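Local coordinates for protein walker-Type ATPase (Pyrococcus abyssi, PDB 2QEN) that is of unknown function but probably binds ATP in a Walker-type P-loop domain, seen here with ADP bound, at residues 200-205 and 236-241. The protein carries 1 engineered substitution. Sequence-based numbering, arbitrary orientation.
Sequences VKPFDK and DGIPGW. With ADP (adenosine-5'-diphosphate), chain C.
Phe203 and Gly237 bring the two backbones together, their CA atoms 4.3 Å apart, where the extended 200-204 part of the loop, just before helix 205-217, passes the turn leading into helix 239-252. Phe203 N donates a hydrogen bond to Gly237 O (3.0 Å); the bond is bent, with 140° at the hydrogen, and the donor lies somewhat tilted from the carbonyl plane. A CA-H...O contact from Gly237 CA to Phe203 O (3.5 Å) runs the other way, so each residue both gives and receives. Glycine suits this place twice over: its backbone angles would press a side chain against the preceding carbonyl, and a CB would collide with Phe203 O. Pro202 packs its CA against Gly237 O at 3.4 Å, while its ring, compact and apolar, suits lying alongside the Ile238 side chain, CG meeting CD1. In this P-loop ATPase fold, the contact ties the loop between edge strand 196-199 of the parallel sheet and helix 205-217 to the start of helix 239-252, beside the nucleotide. Phe203 has CG anti to the carbonyl carbon and beside the backbone N (chi1 -65°), which leans the ring toward Gly237 O and Pro239; the proline lies over one face in a CH-pi contact, its CG standing 4.1 Å from the ring centroid. Pro239 is thereby wedged between ring and ligand: its CB touches ADP C8 at 3.4 Å, a rigid apolar surface against the adenine, while N6 of the base approaches the edge of the phenylalanine. Replacing Phe203 with an alanine would probably leave Pro239 without its aromatic backing and open a gap beside the adenine. Proline also fits the first turn of a helix, where no intrahelical acceptor awaits its nitrogen, and the adjoining Gly240 lets the ribose come close, its CA 3.3 Å from ADP O4'.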
# COMPACT_ATOMS: atom_id res chain seq x y z
N VAL A 200 1.24 9.36 -1.72
CA VAL A 200 2.62 8.97 -2.04
C VAL A 200 2.71 8.62 -3.53
O VAL A 200 2.14 7.63 -3.99
CB VAL A 200 3.13 7.77 -1.16
CG1 VAL A 200 4.59 7.49 -1.45
CG2 VAL A 200 2.93 8.05 0.33
N LYS A 201 3.44 9.46 -4.26
CA LYS A 201 3.59 9.37 -5.70
C LYS A 201 4.97 8.85 -6.06
O LYS A 201 5.89 8.95 -5.24
CB LYS A 201 3.41 10.76 -6.31
CG LYS A 201 2.15 11.51 -5.88
CD LYS A 201 0.88 10.85 -6.43
CE LYS A 201 -0.27 11.85 -6.51
NZ LYS A 201 -1.56 11.14 -6.79
N PRO A 202 5.14 8.31 -7.30
CA PRO A 202 6.46 7.98 -7.84
C PRO A 202 7.41 9.17 -7.78
O PRO A 202 6.97 10.30 -7.96
CB PRO A 202 6.17 7.66 -9.31
CG PRO A 202 4.77 7.17 -9.33
CD PRO A 202 4.06 7.95 -8.24
N PHE A 203 8.69 8.91 -7.54
CA PHE A 203 9.73 9.92 -7.63
C PHE A 203 9.69 10.59 -9.00
O PHE A 203 9.40 9.93 -10.01
CB PHE A 203 11.13 9.29 -7.48
CG PHE A 203 11.41 8.67 -6.13
CD1 PHE A 203 10.85 9.20 -4.95
CD2 PHE A 203 12.28 7.58 -6.02
CE1 PHE A 203 11.14 8.64 -3.70
CE2 PHE A 203 12.57 7.01 -4.77
CZ PHE A 203 12.00 7.53 -3.62
N ASP A 204 10.00 11.88 -9.04
CA ASP A 204 10.22 12.54 -10.33
C ASP A 204 11.53 12.05 -10.99
O ASP A 204 12.28 11.27 -10.39
CB ASP A 204 10.09 14.08 -10.23
CG ASP A 204 11.22 14.76 -9.43
OD1 ASP A 204 12.30 14.18 -9.21
OD2 ASP A 204 11.02 15.93 -9.04
N LYS A 205 11.77 12.49 -12.22
CA LYS A 205 12.98 12.13 -12.96
C LYS A 205 14.26 12.31 -12.16
O LYS A 205 15.02 11.36 -11.98
CB LYS A 205 13.05 12.97 -14.24
CG LYS A 205 12.90 12.20 -15.54
CD LYS A 205 14.25 11.89 -16.18
CE LYS A 205 15.03 13.13 -16.53
NZ LYS A 205 16.47 12.80 -16.84
N ASP A 236 10.90 4.46 -14.32
CA ASP A 236 9.96 5.59 -14.03
C ASP A 236 9.56 5.93 -12.55
O ASP A 236 8.37 6.14 -12.22
CB ASP A 236 8.69 5.48 -14.91
CG ASP A 236 8.89 6.00 -16.39
OD1 ASP A 236 10.01 6.38 -16.85
OD2 ASP A 236 7.86 6.03 -17.12
N GLY A 237 10.54 6.00 -11.66
CA GLY A 237 10.25 6.55 -10.30
C GLY A 237 9.60 5.63 -9.28
O GLY A 237 9.25 6.07 -8.17
N ILE A 238 9.44 4.35 -9.62
CA ILE A 238 8.89 3.38 -8.68
C ILE A 238 10.04 2.80 -7.85
O ILE A 238 10.88 2.08 -8.38
CB ILE A 238 8.10 2.22 -9.39
CG1 ILE A 238 7.15 2.78 -10.46
CG2 ILE A 238 7.41 1.30 -8.35
CD1 ILE A 238 5.80 3.24 -9.96
N PRO A 239 10.11 3.15 -6.55
CA PRO A 239 11.24 2.72 -5.74
C PRO A 239 11.41 1.20 -5.68
O PRO A 239 12.53 0.73 -5.60
CB PRO A 239 10.91 3.28 -4.35
CG PRO A 239 9.99 4.42 -4.61
CD PRO A 239 9.16 3.98 -5.77
N GLY A 240 10.31 0.45 -5.72
CA GLY A 240 10.36 -1.02 -5.70
C GLY A 240 11.21 -1.57 -6.83
O GLY A 240 12.06 -2.44 -6.61
N TRP A 241 11.02 -1.04 -8.04
CA TRP A 241 11.77 -1.48 -9.21
C TRP A 241 13.19 -0.91 -9.26
O TRP A 241 14.12 -1.59 -9.69
CB TRP A 241 10.99 -1.20 -10.49
CG TRP A 241 9.56 -1.77 -10.48
CD1 TRP A 241 8.41 -1.09 -10.79
CD2 TRP A 241 9.15 -3.12 -10.17
NE1 TRP A 241 7.32 -1.92 -10.67
CE2 TRP A 241 7.75 -3.17 -10.29
CE3 TRP A 241 9.84 -4.27 -9.78
CZ2 TRP A 241 7.02 -4.34 -10.07
CZ3 TRP A 241 9.10 -5.44 -9.52
CH2 TRP A 241 7.71 -5.46 -9.68
PB ADP C . 3.97 -0.16 -1.01
O1B ADP C . 3.66 1.26 -1.43
O2B ADP C . 3.70 -0.39 0.46
O3B ADP C . 3.40 -1.24 -1.88
PA ADP C . 6.77 -0.65 -0.19
O1A ADP C . 6.89 0.33 0.94
O2A ADP C . 6.74 -2.12 0.09
O3A ADP C . 5.56 -0.25 -1.22
O5' ADP C . 8.02 -0.32 -1.16
C5' ADP C . 8.47 -1.20 -2.19
C4' ADP C . 9.99 -1.39 -2.01
O4' ADP C . 10.70 -0.26 -2.55
C3' ADP C . 10.47 -1.48 -0.56
O3' ADP C . 10.54 -2.82 -0.09
C2' ADP C . 11.86 -0.94 -0.63
O2' ADP C . 12.63 -1.93 -1.31
C1' ADP C . 11.76 0.13 -1.67
N9 ADP C . 11.49 1.52 -1.22
C8 ADP C . 10.27 2.10 -1.19
N7 ADP C . 10.36 3.40 -0.82
C5 ADP C . 11.65 3.66 -0.59
C6 ADP C . 12.44 4.84 -0.17
N6 ADP C . 11.85 6.02 0.10
N1 ADP C . 13.79 4.69 -0.06
C2 ADP C . 14.39 3.52 -0.31
N3 ADP C . 13.75 2.42 -0.72
C4 ADP C . 12.40 2.42 -0.87